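Local coordinates for extracellular solute-binding protein family 1 (Kribbella flavida, PDB 5IXP), which probably captures a solute outside the cell membrane, most likely a sugar, and delivers it to an ABC transporter for import, at residues A[25-30]-A[284-289]; A[217-222]-A[239-244]; A[368-373]-A[378-383]. All blocks are in the same frame, centred on the assembly; numbering follows the deposited sequence. Where two conformers were deposited one is given.

Interaction 1: residues A[25-30]-A[284-289]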
ATOM      1  N   HIS A  25     -30.080  -4.748 -12.772  1.00 18.10           N
ATOM      2  CA  HIS A  25     -29.767  -5.681 -13.854  1.00 17.93           C
ATOM      3  C   HIS A  25     -30.405  -7.013 -13.496  1.00 18.64           C
ATOM      4  O   HIS A  25     -29.727  -7.932 -13.014  1.00 18.00           O
ATOM      5  CB  HIS A  25     -28.254  -5.827 -14.036  1.00 19.87           C
ATOM      6  CG  HIS A  25     -27.571  -4.557 -14.437  1.00 20.53           C
ATOM      7  ND1 HIS A  25     -26.995  -3.698 -13.524  1.00 23.40           N
ATOM      8  CD2 HIS A  25     -27.392  -3.992 -15.652  1.00 20.79           C
ATOM      9  CE1 HIS A  25     -26.477  -2.663 -14.163  1.00 22.70           C
ATOM     10  NE2 HIS A  25     -26.705  -2.818 -15.454  1.00 26.12           N
ATOM     11  N   PRO A  26     -31.719  -7.149 -13.700  1.00 24.12           N
ATOM     12  CA  PRO A  26     -32.436  -8.316 -13.161  1.00 24.33           C
ATOM     13  C   PRO A  26     -32.019  -9.644 -13.769  1.00 25.62           C
ATOM     14  O   PRO A  26     -32.386 -10.689 -13.218  1.00 29.06           O
ATOM     15  CB  PRO A  26     -33.908  -7.998 -13.466  1.00 27.29           C
ATOM     16  CG  PRO A  26     -33.860  -7.022 -14.606  1.00 32.04           C
ATOM     17  CD  PRO A  26     -32.620  -6.201 -14.378  1.00 27.57           C
ATOM     18  N   ASN A  27     -31.265  -9.630 -14.869  0.60 23.03           N
ATOM     19  CA  ASN A  27     -30.768 -10.846 -15.498  0.60 23.51           C
ATOM     20  C   ASN A  27     -29.517 -11.401 -14.825  0.60 21.32           C
ATOM     21  O   ASN A  27     -29.124 -12.533 -15.127  0.60 25.00           O
ATOM     22  CB  ASN A  27     -30.473 -10.574 -16.977  0.60 25.80           C
ATOM     23  CG  ASN A  27     -29.522  -9.394 -17.185  0.60 31.29           C
ATOM     24  OD1 ASN A  27     -29.754  -8.273 -16.690  0.60 29.37           O
ATOM     25  ND2 ASN A  27     -28.443  -9.641 -17.925  0.60 32.64           N
ATOM     26  N   VAL A  28     -28.902 -10.648 -13.914  1.00 16.89           N
ATOM     27  CA  VAL A  28     -27.584 -10.956 -13.362  1.00 17.33           C
ATOM     28  C   VAL A  28     -27.742 -11.436 -11.926  1.00 18.52           C
ATOM     29  O   VAL A  28     -28.380 -10.762 -11.104  1.00 18.90           O
ATOM     30  CB  VAL A  28     -26.649  -9.734 -13.425  1.00 15.67           C
ATOM     31  CG1 VAL A  28     -25.279 -10.067 -12.802  1.00 16.55           C
ATOM     32  CG2 VAL A  28     -26.485  -9.266 -14.856  1.00 17.60           C
ATOM     33  N   LYS A  29     -27.151 -12.587 -11.623  1.00 14.35           N
ATOM     34  CA  LYS A  29     -27.090 -13.114 -10.266  1.00 15.50           C
ATOM     35  C   LYS A  29     -25.635 -13.118  -9.814  1.00 16.38           C
ATOM     36  O   LYS A  29     -24.775 -13.670 -10.511  1.00 20.28           O
ATOM     37  CB  LYS A  29     -27.674 -14.527 -10.180  1.00 18.80           C
ATOM     38  CG  LYS A  29     -27.841 -14.997  -8.735  1.00 23.31           C
ATOM     39  CD  LYS A  29     -28.441 -16.394  -8.614  1.00 31.03           C
ATOM     40  CE  LYS A  29     -27.362 -17.457  -8.672  1.00 31.90           C
ATOM     41  NZ  LYS A  29     -27.954 -18.788  -8.450  1.00 35.46           N
ATOM     42  N   ILE A  30     -25.364 -12.497  -8.662  1.00 12.35           N
ATOM     43  CA  ILE A  30     -24.010 -12.359  -8.129  1.00 12.54           C
ATOM     44  C   ILE A  30     -23.870 -13.245  -6.902  1.00 11.47           C
ATOM     45  O   ILE A  30     -24.690 -13.176  -5.977  1.00 14.58           O
ATOM     46  CB  ILE A  30     -23.679 -10.904  -7.755  1.00  9.57           C
ATOM     47  CG1 ILE A  30     -23.780  -9.987  -8.972  1.00  9.84           C
ATOM     48  CG2 ILE A  30     -22.262 -10.823  -7.140  1.00 10.04           C
ATOM     49  CD1 ILE A  30     -23.731  -8.496  -8.600  1.00 10.35           C
ATOM     50  N   PRO A 284     -17.139 -12.873 -19.897  1.00 18.41           N
ATOM     51  CA  PRO A 284     -16.170 -11.786 -19.681  1.00 19.13           C
ATOM     52  C   PRO A 284     -16.772 -10.400 -19.833  1.00 19.01           C
ATOM     53  O   PRO A 284     -16.376  -9.484 -19.105  1.00 17.14           O
ATOM     54  CB  PRO A 284     -15.085 -12.067 -20.732  1.00 21.04           C
ATOM     55  CG  PRO A 284     -15.761 -12.918 -21.771  1.00 19.71           C
ATOM     56  CD  PRO A 284     -16.743 -13.749 -21.021  1.00 19.18           C
ATOM     57  N   ALA A 285     -17.742 -10.214 -20.729  1.00 19.79           N
ATOM     58  CA  ALA A 285     -18.302  -8.877 -20.902  1.00 20.53           C
ATOM     59  C   ALA A 285     -19.153  -8.475 -19.701  1.00 19.72           C
ATOM     60  O   ALA A 285     -19.062  -7.338 -19.220  1.00 17.21           O
ATOM     61  CB  ALA A 285     -19.112  -8.807 -22.197  1.00 23.91           C
ATOM     62  N   GLU A 286     -19.982  -9.396 -19.195  1.00 18.45           N
ATOM     63  CA  GLU A 286     -20.778  -9.093 -18.007  1.00 17.91           C
ATOM     64  C   GLU A 286     -19.894  -8.949 -16.776  1.00 15.76           C
ATOM     65  O   GLU A 286     -20.171  -8.114 -15.905  1.00 14.75           O
ATOM     66  CB  GLU A 286     -21.828 -10.179 -17.773  1.00 16.22           C
ATOM     67  CG  GLU A 286     -22.883 -10.270 -18.860  1.00 20.68           C
ATOM     68  CD  GLU A 286     -23.901  -9.142 -18.804  1.00 26.15           C
ATOM     69  OE1 GLU A 286     -23.979  -8.404 -17.799  1.00 25.73           O
ATOM     70  OE2 GLU A 286     -24.639  -8.994 -19.782  1.00 32.36           O
ATOM     71  N   ALA A 287     -18.843  -9.770 -16.679  1.00 15.04           N
ATOM     72  CA  ALA A 287     -17.888  -9.645 -15.576  1.00 12.85           C
ATOM     73  C   ALA A 287     -17.191  -8.292 -15.608  1.00 12.41           C
ATOM     74  O   ALA A 287     -17.083  -7.615 -14.581  1.00 10.90           O
ATOM     75  CB  ALA A 287     -16.855 -10.776 -15.631  1.00 13.56           C
ATOM     76  N   ALA A 288     -16.707  -7.879 -16.785  1.00 12.00           N
ATOM     77  CA  ALA A 288     -16.036  -6.583 -16.884  1.00 13.98           C
ATOM     78  C   ALA A 288     -16.996  -5.443 -16.572  1.00 14.65           C
ATOM     79  O   ALA A 288     -16.608  -4.451 -15.938  1.00 15.27           O
ATOM     80  CB  ALA A 288     -15.415  -6.397 -18.274  1.00 15.18           C
ATOM     81  N   LYS A 289     -18.256  -5.565 -17.004  1.00 14.66           N
ATOM     82  CA  LYS A 289     -19.236  -4.520 -16.721  1.00 16.68           C
ATOM     83  C   LYS A 289     -19.457  -4.371 -15.223  1.00 15.21           C
ATOM     84  O   LYS A 289     -19.506  -3.249 -14.693  1.00 14.22           O
ATOM     85  CB  LYS A 289     -20.570  -4.810 -17.418  1.00 17.00           C
ATOM     86  CG  LYS A 289     -21.538  -3.639 -17.279  1.00 22.76           C
ATOM     87  CD  LYS A 289     -23.017  -3.993 -17.491  1.00 31.43           C
ATOM     88  CE  LYS A 289     -23.261  -4.730 -18.769  1.00 35.83           C
ATOM     89  NZ  LYS A 289     -24.728  -5.017 -18.930  1.00 37.12           N
TER

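Interaction 2: residues A[217-222]-A[239-244]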
ATOM      1  N   PRO A 217       9.429  -5.554  14.499  1.00 22.24           N
ATOM      2  CA  PRO A 217       8.879  -6.103  13.254  1.00 20.99           C
ATOM      3  C   PRO A 217       7.388  -5.826  13.153  1.00 20.96           C
ATOM      4  O   PRO A 217       6.621  -6.106  14.077  1.00 20.39           O
ATOM      5  CB  PRO A 217       9.169  -7.604  13.373  1.00 22.18           C
ATOM      6  CG  PRO A 217      10.276  -7.695  14.393  1.00 24.92           C
ATOM      7  CD  PRO A 217       9.976  -6.609  15.366  1.00 24.46           C
ATOM      8  N   ALA A 218       6.982  -5.268  12.016  1.00 18.80           N
ATOM      9  CA  ALA A 218       5.589  -4.889  11.820  1.00 21.32           C
ATOM     10  C   ALA A 218       4.660  -6.075  12.044  1.00 22.56           C
ATOM     11  O   ALA A 218       4.949  -7.197  11.620  1.00 23.07           O
ATOM     12  CB  ALA A 218       5.396  -4.342  10.413  1.00 19.73           C
ATOM     13  N   TRP A 219       3.539  -5.815  12.720  1.00 20.31           N
ATOM     14  CA  TRP A 219       2.463  -6.766  13.005  1.00 23.19           C
ATOM     15  C   TRP A 219       2.853  -7.802  14.050  1.00 24.08           C
ATOM     16  O   TRP A 219       2.031  -8.658  14.379  1.00 27.12           O
ATOM     17  CB  TRP A 219       1.960  -7.479  11.738  1.00 19.86           C
ATOM     18  CG  TRP A 219       1.748  -6.495  10.620  1.00 22.26           C
ATOM     19  CD1 TRP A 219       2.500  -6.363   9.491  1.00 24.30           C
ATOM     20  CD2 TRP A 219       0.741  -5.478  10.552  1.00 24.06           C
ATOM     21  NE1 TRP A 219       2.018  -5.336   8.720  1.00 25.52           N
ATOM     22  CE2 TRP A 219       0.939  -4.776   9.348  1.00 25.72           C
ATOM     23  CE3 TRP A 219      -0.314  -5.100  11.387  1.00 25.04           C
ATOM     24  CZ2 TRP A 219       0.119  -3.715   8.956  1.00 24.93           C
ATOM     25  CZ3 TRP A 219      -1.127  -4.052  10.995  1.00 26.20           C
ATOM     26  CH2 TRP A 219      -0.903  -3.369   9.791  1.00 26.36           C
ATOM     27  N   SER A 220       4.064  -7.749  14.595  1.00 22.70           N
ATOM     28  CA  SER A 220       4.434  -8.680  15.652  1.00 23.70           C
ATOM     29  C   SER A 220       3.762  -8.290  16.967  1.00 25.38           C
ATOM     30  O   SER A 220       3.278  -7.171  17.139  1.00 26.14           O
ATOM     31  CB  SER A 220       5.953  -8.723  15.829  1.00 25.40           C
ATOM     32  OG  SER A 220       6.453  -7.482  16.299  1.00 24.02           O
ATOM     33  N   ASP A 221       3.736  -9.238  17.911  1.00 26.23           N
ATOM     34  CA  ASP A 221       3.189  -8.927  19.229  1.00 26.64           C
ATOM     35  C   ASP A 221       3.942  -7.773  19.882  1.00 25.70           C
ATOM     36  O   ASP A 221       3.330  -6.888  20.491  1.00 26.49           O
ATOM     37  CB  ASP A 221       3.222 -10.165  20.126  1.00 32.25           C
ATOM     38  CG  ASP A 221       2.222 -11.222  19.695  1.00 40.24           C
ATOM     39  OD1 ASP A 221       1.119 -10.839  19.260  1.00 42.99           O
ATOM     40  OD2 ASP A 221       2.531 -12.433  19.796  1.00 44.25           O
ATOM     41  N   ALA A 222       5.271  -7.763  19.764  1.00 22.16           N
ATOM     42  CA  ALA A 222       6.048  -6.685  20.366  1.00 23.74           C
ATOM     43  C   ALA A 222       5.682  -5.338  19.750  1.00 23.20           C
ATOM     44  O   ALA A 222       5.522  -4.340  20.463  1.00 26.07           O
ATOM     45  CB  ALA A 222       7.543  -6.964  20.210  1.00 24.69           C
ATOM     46  N   GLY A 239      -3.658   5.903   4.836  1.00 18.01           N
ATOM     47  CA  GLY A 239      -4.922   6.228   5.481  1.00 16.48           C
ATOM     48  C   GLY A 239      -5.499   5.084   6.295  1.00 18.99           C
ATOM     49  O   GLY A 239      -5.981   5.287   7.411  1.00 20.03           O
ATOM     50  N   TRP A 240      -5.446   3.858   5.757  1.00 19.00           N
ATOM     51  CA  TRP A 240      -6.075   2.731   6.441  1.00 18.08           C
ATOM     52  C   TRP A 240      -5.345   2.328   7.719  1.00 19.66           C
ATOM     53  O   TRP A 240      -5.906   1.573   8.521  1.00 21.83           O
ATOM     54  CB  TRP A 240      -6.185   1.514   5.504  1.00 17.56           C
ATOM     55  CG  TRP A 240      -4.873   1.034   4.897  1.00 16.48           C
ATOM     56  CD1 TRP A 240      -4.393   1.321   3.647  1.00 17.54           C
ATOM     57  CD2 TRP A 240      -3.905   0.172   5.505  1.00 18.31           C
ATOM     58  NE1 TRP A 240      -3.182   0.697   3.442  1.00 16.66           N
ATOM     59  CE2 TRP A 240      -2.861  -0.015   4.567  1.00 20.00           C
ATOM     60  CE3 TRP A 240      -3.815  -0.458   6.749  1.00 17.82           C
ATOM     61  CZ2 TRP A 240      -1.736  -0.800   4.844  1.00 19.52           C
ATOM     62  CZ3 TRP A 240      -2.694  -1.238   7.020  1.00 22.36           C
ATOM     63  CH2 TRP A 240      -1.674  -1.402   6.069  1.00 21.86           C
ATOM     64  N   LEU A 241      -4.117   2.799   7.930  1.00 17.74           N
ATOM     65  CA  LEU A 241      -3.392   2.435   9.142  1.00 19.96           C
ATOM     66  C   LEU A 241      -3.843   3.234  10.363  1.00 20.14           C
ATOM     67  O   LEU A 241      -3.597   2.797  11.494  1.00 20.96           O
ATOM     68  CB  LEU A 241      -1.884   2.611   8.921  1.00 18.14           C
ATOM     69  CG  LEU A 241      -0.945   2.032   9.982  1.00 21.97           C
ATOM     70  CD1 LEU A 241      -1.041   0.512  10.015  1.00 25.10           C
ATOM     71  CD2 LEU A 241       0.487   2.481   9.735  1.00 24.24           C
ATOM     72  N   LEU A 242      -4.506   4.379  10.163  1.00 18.98           N
ATOM     73  CA  LEU A 242      -4.954   5.191  11.296  1.00 17.80           C
ATOM     74  C   LEU A 242      -5.769   4.364  12.286  1.00 21.79           C
ATOM     75  O   LEU A 242      -5.572   4.457  13.505  1.00 19.91           O
ATOM     76  CB  LEU A 242      -5.774   6.388  10.806  1.00 18.62           C
ATOM     77  CG  LEU A 242      -5.015   7.386   9.936  1.00 21.28           C
ATOM     78  CD1 LEU A 242      -5.957   8.457   9.389  1.00 24.39           C
ATOM     79  CD2 LEU A 242      -3.924   8.012  10.751  1.00 21.84           C
ATOM     80  N   GLY A 243      -6.690   3.543  11.775  1.00 20.77           N
ATOM     81  CA  GLY A 243      -7.505   2.725  12.656  1.00 22.48           C
ATOM     82  C   GLY A 243      -6.712   1.662  13.386  1.00 22.49           C
ATOM     83  O   GLY A 243      -7.049   1.302  14.516  1.00 24.70           O
ATOM     84  N   VAL A 244      -5.672   1.127  12.746  1.00 23.86           N
ATOM     85  CA  VAL A 244      -4.800   0.166  13.414  1.00 23.50           C
ATOM     86  C   VAL A 244      -4.079   0.830  14.581  1.00 22.89           C
ATOM     87  O   VAL A 244      -4.006   0.277  15.687  1.00 22.95           O
ATOM     88  CB  VAL A 244      -3.807  -0.437  12.406  1.00 22.45           C
ATOM     89  CG1 VAL A 244      -2.783  -1.305  13.111  1.00 23.47           C
ATOM     90  CG2 VAL A 244      -4.552  -1.230  11.340  1.00 25.00           C
TER

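Interaction 3: residues A[368-373]-A[378-383]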
ATOM      1  N   ALA A 368      16.347  -6.384   8.249  1.00 16.85           N
ATOM      2  CA  ALA A 368      15.891  -6.696   9.599  1.00 17.75           C
ATOM      3  C   ALA A 368      17.023  -7.273  10.441  1.00 18.21           C
ATOM      4  O   ALA A 368      17.124  -6.982  11.638  1.00 18.48           O
ATOM      5  CB  ALA A 368      14.707  -7.667   9.553  1.00 19.17           C
ATOM      6  N   ARG A 369      17.881  -8.101   9.838  1.00 17.41           N
ATOM      7  CA  ARG A 369      19.019  -8.637  10.584  1.00 19.58           C
ATOM      8  C   ARG A 369      19.962  -7.524  11.027  1.00 19.21           C
ATOM      9  O   ARG A 369      20.484  -7.555  12.146  1.00 20.75           O
ATOM     10  CB  ARG A 369      19.760  -9.683   9.751  1.00 19.17           C
ATOM     11  CG  ARG A 369      18.977 -10.996   9.560  1.00 18.07           C
ATOM     12  CD  ARG A 369      19.856 -12.100   8.974  1.00 20.52           C
ATOM     13  NE  ARG A 369      20.440 -11.741   7.680  1.00 20.73           N
ATOM     14  CZ  ARG A 369      19.879 -11.987   6.499  1.00 21.18           C
ATOM     15  NH1 ARG A 369      18.689 -12.587   6.423  1.00 22.12           N
ATOM     16  NH2 ARG A 369      20.507 -11.628   5.385  1.00 20.57           N
ATOM     17  N   VAL A 370      20.178  -6.521  10.173  1.00 18.58           N
ATOM     18  CA  VAL A 370      20.972  -5.360  10.579  1.00 19.55           C
ATOM     19  C   VAL A 370      20.270  -4.605  11.697  1.00 18.52           C
ATOM     20  O   VAL A 370      20.885  -4.247  12.711  1.00 20.69           O
ATOM     21  CB  VAL A 370      21.239  -4.432   9.383  1.00 17.72           C
ATOM     22  CG1 VAL A 370      22.013  -3.210   9.849  1.00 19.00           C
ATOM     23  CG2 VAL A 370      22.000  -5.166   8.297  1.00 19.37           C
ATOM     24  N   ASP A 371      18.976  -4.328  11.509  1.00 16.51           N
ATOM     25  CA  ASP A 371      18.205  -3.569  12.486  1.00 18.99           C
ATOM     26  C   ASP A 371      18.265  -4.227  13.857  1.00 22.07           C
ATOM     27  O   ASP A 371      18.414  -3.541  14.875  1.00 24.34           O
ATOM     28  CB  ASP A 371      16.759  -3.449  11.989  1.00 21.41           C
ATOM     29  CG  ASP A 371      15.972  -2.309  12.639  1.00 22.78           C
ATOM     30  OD1 ASP A 371      16.566  -1.374  13.219  1.00 22.42           O
ATOM     31  OD2 ASP A 371      14.730  -2.342  12.528  1.00 22.61           O
ATOM     32  N   GLU A 372      18.187  -5.557  13.898  1.00 23.13           N
ATOM     33  CA  GLU A 372      18.159  -6.322  15.139  1.00 23.54           C
ATOM     34  C   GLU A 372      19.552  -6.662  15.660  1.00 25.17           C
ATOM     35  O   GLU A 372      19.667  -7.323  16.700  1.00 26.95           O
ATOM     36  CB  GLU A 372      17.341  -7.605  14.934  1.00 25.27           C
ATOM     37  CG  GLU A 372      15.887  -7.337  14.509  1.00 27.78           C
ATOM     38  CD  GLU A 372      15.174  -8.555  13.910  1.00 31.63           C
ATOM     39  OE1 GLU A 372      15.793  -9.638  13.807  1.00 32.48           O
ATOM     40  OE2 GLU A 372      13.985  -8.423  13.536  1.00 31.49           O
ATOM     41  N   GLY A 373      20.607  -6.232  14.967  1.00 23.77           N
ATOM     42  CA  GLY A 373      21.959  -6.472  15.431  1.00 25.25           C
ATOM     43  C   GLY A 373      22.479  -7.874  15.218  1.00 27.49           C
ATOM     44  O   GLY A 373      23.453  -8.266  15.867  1.00 28.76           O
ATOM     45  N   SER A 378      27.518  -4.605   5.949  1.00 24.23           N
ATOM     46  CA  SER A 378      28.168  -5.081   4.734  1.00 23.71           C
ATOM     47  C   SER A 378      27.893  -6.565   4.504  1.00 20.52           C
ATOM     48  O   SER A 378      27.651  -6.981   3.368  1.00 22.79           O
ATOM     49  CB  SER A 378      29.671  -4.806   4.792  1.00 29.20           C
ATOM     50  OG  SER A 378      30.297  -5.747   5.633  1.00 41.60           O
ATOM     51  N   ALA A 379      27.905  -7.379   5.565  1.00 19.81           N
ATOM     52  CA  ALA A 379      27.631  -8.806   5.393  1.00 18.01           C
ATOM     53  C   ALA A 379      26.183  -9.043   4.978  1.00 19.92           C
ATOM     54  O   ALA A 379      25.897  -9.913   4.147  1.00 20.93           O
ATOM     55  CB  ALA A 379      27.944  -9.572   6.679  1.00 20.76           C
ATOM     56  N   ALA A 380      25.255  -8.277   5.548  1.00 17.65           N
ATOM     57  CA  ALA A 380      23.851  -8.442   5.179  1.00 18.79           C
ATOM     58  C   ALA A 380      23.607  -8.024   3.734  1.00 18.42           C
ATOM     59  O   ALA A 380      22.815  -8.657   3.021  1.00 17.04           O
ATOM     60  CB  ALA A 380      22.969  -7.641   6.132  1.00 19.11           C
ATOM     61  N   TRP A 381      24.255  -6.945   3.294  1.00 15.71           N
ATOM     62  CA  TRP A 381      24.062  -6.495   1.924  1.00 18.01           C
ATOM     63  C   TRP A 381      24.599  -7.522   0.938  1.00 19.01           C
ATOM     64  O   TRP A 381      23.944  -7.817  -0.070  1.00 19.18           O
ATOM     65  CB  TRP A 381      24.723  -5.131   1.714  1.00 21.19           C
ATOM     66  CG  TRP A 381      24.690  -4.671   0.287  1.00 21.33           C
ATOM     67  CD1 TRP A 381      25.710  -4.731  -0.620  1.00 24.35           C
ATOM     68  CD2 TRP A 381      23.579  -4.082  -0.397  1.00 19.84           C
ATOM     69  NE1 TRP A 381      25.298  -4.214  -1.829  1.00 23.73           N
ATOM     70  CE2 TRP A 381      23.995  -3.809  -1.717  1.00 23.02           C
ATOM     71  CE3 TRP A 381      22.272  -3.754  -0.018  1.00 20.58           C
ATOM     72  CZ2 TRP A 381      23.149  -3.232  -2.664  1.00 20.66           C
ATOM     73  CZ3 TRP A 381      21.435  -3.174  -0.958  1.00 20.09           C
ATOM     74  CH2 TRP A 381      21.877  -2.922  -2.268  1.00 19.93           C
ATOM     75  N   LYS A 382      25.780  -8.093   1.216  1.00 19.79           N
ATOM     76  CA  LYS A 382      26.305  -9.127   0.333  1.00 23.15           C
ATOM     77  C   LYS A 382      25.383 -10.337   0.313  1.00 20.71           C
ATOM     78  O   LYS A 382      25.130 -10.911  -0.752  1.00 23.29           O
ATOM     79  CB  LYS A 382      27.717  -9.537   0.754  1.00 24.08           C
ATOM     80  CG  LYS A 382      28.736  -8.424   0.675  1.00 31.86           C
ATOM     81  CD  LYS A 382      30.120  -8.935   1.100  1.00 35.85           C
ATOM     82  CE  LYS A 382      31.181  -7.850   1.015  1.00 43.99           C
ATOM     83  NZ  LYS A 382      31.424  -7.410  -0.392  1.00 47.98           N
ATOM     84  N   GLN A 383      24.858 -10.731   1.476  1.00 17.86           N
ATOM     85  CA  GLN A 383      23.955 -11.877   1.509  1.00 18.64           C
ATOM     86  C   GLN A 383      22.676 -11.588   0.737  1.00 20.20           C
ATOM     87  O   GLN A 383      22.186 -12.452  -0.001  1.00 21.27           O
ATOM     88  CB  GLN A 383      23.624 -12.279   2.949  1.00 17.39           C
ATOM     89  CG  GLN A 383      22.614 -13.420   3.023  1.00 18.87           C
ATOM     90  CD  GLN A 383      22.444 -13.971   4.424  1.00 21.02           C
ATOM     91  OE1 GLN A 383      23.151 -13.572   5.346  1.00 20.63           O
ATOM     92  NE2 GLN A 383      21.502 -14.903   4.589  1.00 20.75           N
TER

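Interaction 1: residues A[25-30]-A[284-289]
Val28 turns its CG1 anti to the backbone N (chi1 178°), which leaves CG2 beside that N and near the carboxylate of Glu286, whose chain bends at chi2 (-75°). The methyl CG2 of Val28 stands 4.0 Å from OE1 of Glu286, a van der Waals touch of a carbon on a carboxylate oxygen. The same OE1 of Glu286 also makes a long salt bridge of 3.6 Å to NZ of Lys289, one turn further along the helix. NZ of Lys289 in turn comes obliquely to the ring of His25, 4.3 Å from CD2. No hydrogen bond joins the two segments. The imidazole is held from its own side, by a bond from ND1 to the carbonyl of Tyr21 and a stack on the Tyr21 ring. Residues 25 to 28 form a type I beta turn closed by Val28 N on His25 O. The contact thus places helix 284-294 beside the turn that leads from helix 15-24 into strand 28-34, the last step of the beta-alpha-beta unit formed by strand 2-8, helix 15-24 and strand 28-34, as in the periplasmic-binding-protein fold.

Interaction 2: residues A[217-222]-A[239-244]
The indole of Trp219 meets that of Trp240 edge to edge: CH2 of Trp219 lies 3.9 Å from CZ3 of Trp240, each near the plane of the other ring, and CZ2 of Trp219 is 4.1 Å from CH2 of Trp240. This is a rim contact between six-membered rings, with no overlap of their faces. One face of the Trp240 ring carries CB of its neighbour Leu241, 4.2 Å above the plane and offset toward the rim. Two aliphatic groups reach the Trp219 ring obliquely, CD1 of Leu241 at 3.9 Å from CH2 and CG1 of Val244 at 3.8 Å from CZ3. Within segment 217-222, only the six-membered ring of Trp219 makes these close approaches, and the contact is wholly apolar. Trp240 CG sits between the backbone N and the carbonyl carbon (chi1 56°), and the ring turns its CZ3/CH2 edge to Trp219. NE1 of Trp240 bonds to the carbonyl O of Trp270, and the two indoles also meet edge-to-face. Trp219 itself projects from a type II beta turn, residues 217 to 220, and takes a positive phi of 72°. In that turn Pro217 O accepts two bonds, from Ser220 N and, at 2.6 Å, from Ser220 OG, while Ser220 also N-caps helix 221-226 through Trp223 N. A formic acid molecule, probably from the crystallisation liquor, lies about 4 Å from the Trp219 side chain. The tryptophan thus bridges from the turn before helix 221-226 to the first turn of helix 241-249, which follows strand 232-238, with Leu241 resting on Met235 of that strand.

Interaction 3: residues A[368-373]-A[378-383]
Arg369 and Gln383 lay their flat ends on each other: the guanidinium and amide planes are 19° apart and stacked, although the two side chains as a whole cross at about a right angle. NH2 of Arg369 sits over the amide, 3.2 Å from CD of Gln383, and NE2 of Gln383 lies over one guanidinium face. OE1 of Gln383 is as close as 3.3 Å to that NH2, but the angle is too poor for a hydrogen bond. The bend at chi3 (-58°) of Arg369 turns its guanidinium across to the extended glutamine. Gln375, from the connecting loop, serves both, taking a bond from Arg369 NE and giving one to Gln383 OE1, while Gln383 NE2 is held by Glu387. With an alanine in place of Gln383, one guanidinium face is likely to lose its stacked amide, and Gln375 and Glu387 a partner each. The two segments form a helical hairpin: helix 356-371 ends in a Schellman motif at Gly373, and helix 377-392 folds back beside it. Closer to the turn the chemistry is apolar. CG2 of Val370 points directly at CB of Ala380, and at 3.4 Å the two methyls are tightly packed; Trp201 of helix 195-209 touches both residues.

Interaction 1 is a surface contact, far from the chain's centre, while interactions 2 and 3 are partly buried; interaction 2 is the most central, its centre about 13 Å from that of the chain. No helix or strand is shared: they lie on strand 28-34 and helix 284-294, helices 221-226 and 241-249, and helices 356-371 and 377-392. Interaction 1 sets charged side chains against a turn and the first strand residue after it, interaction 2 relies on aromatic and aliphatic carbon, and interaction 3 combines a polar stack with a methyl contact. Interactions 1 and 3 lie on opposite sides of the chain's centre, whereas interactions 2 and 3 touch where CG of Pro217 packs 3.9 Å from OE2 of Glu372.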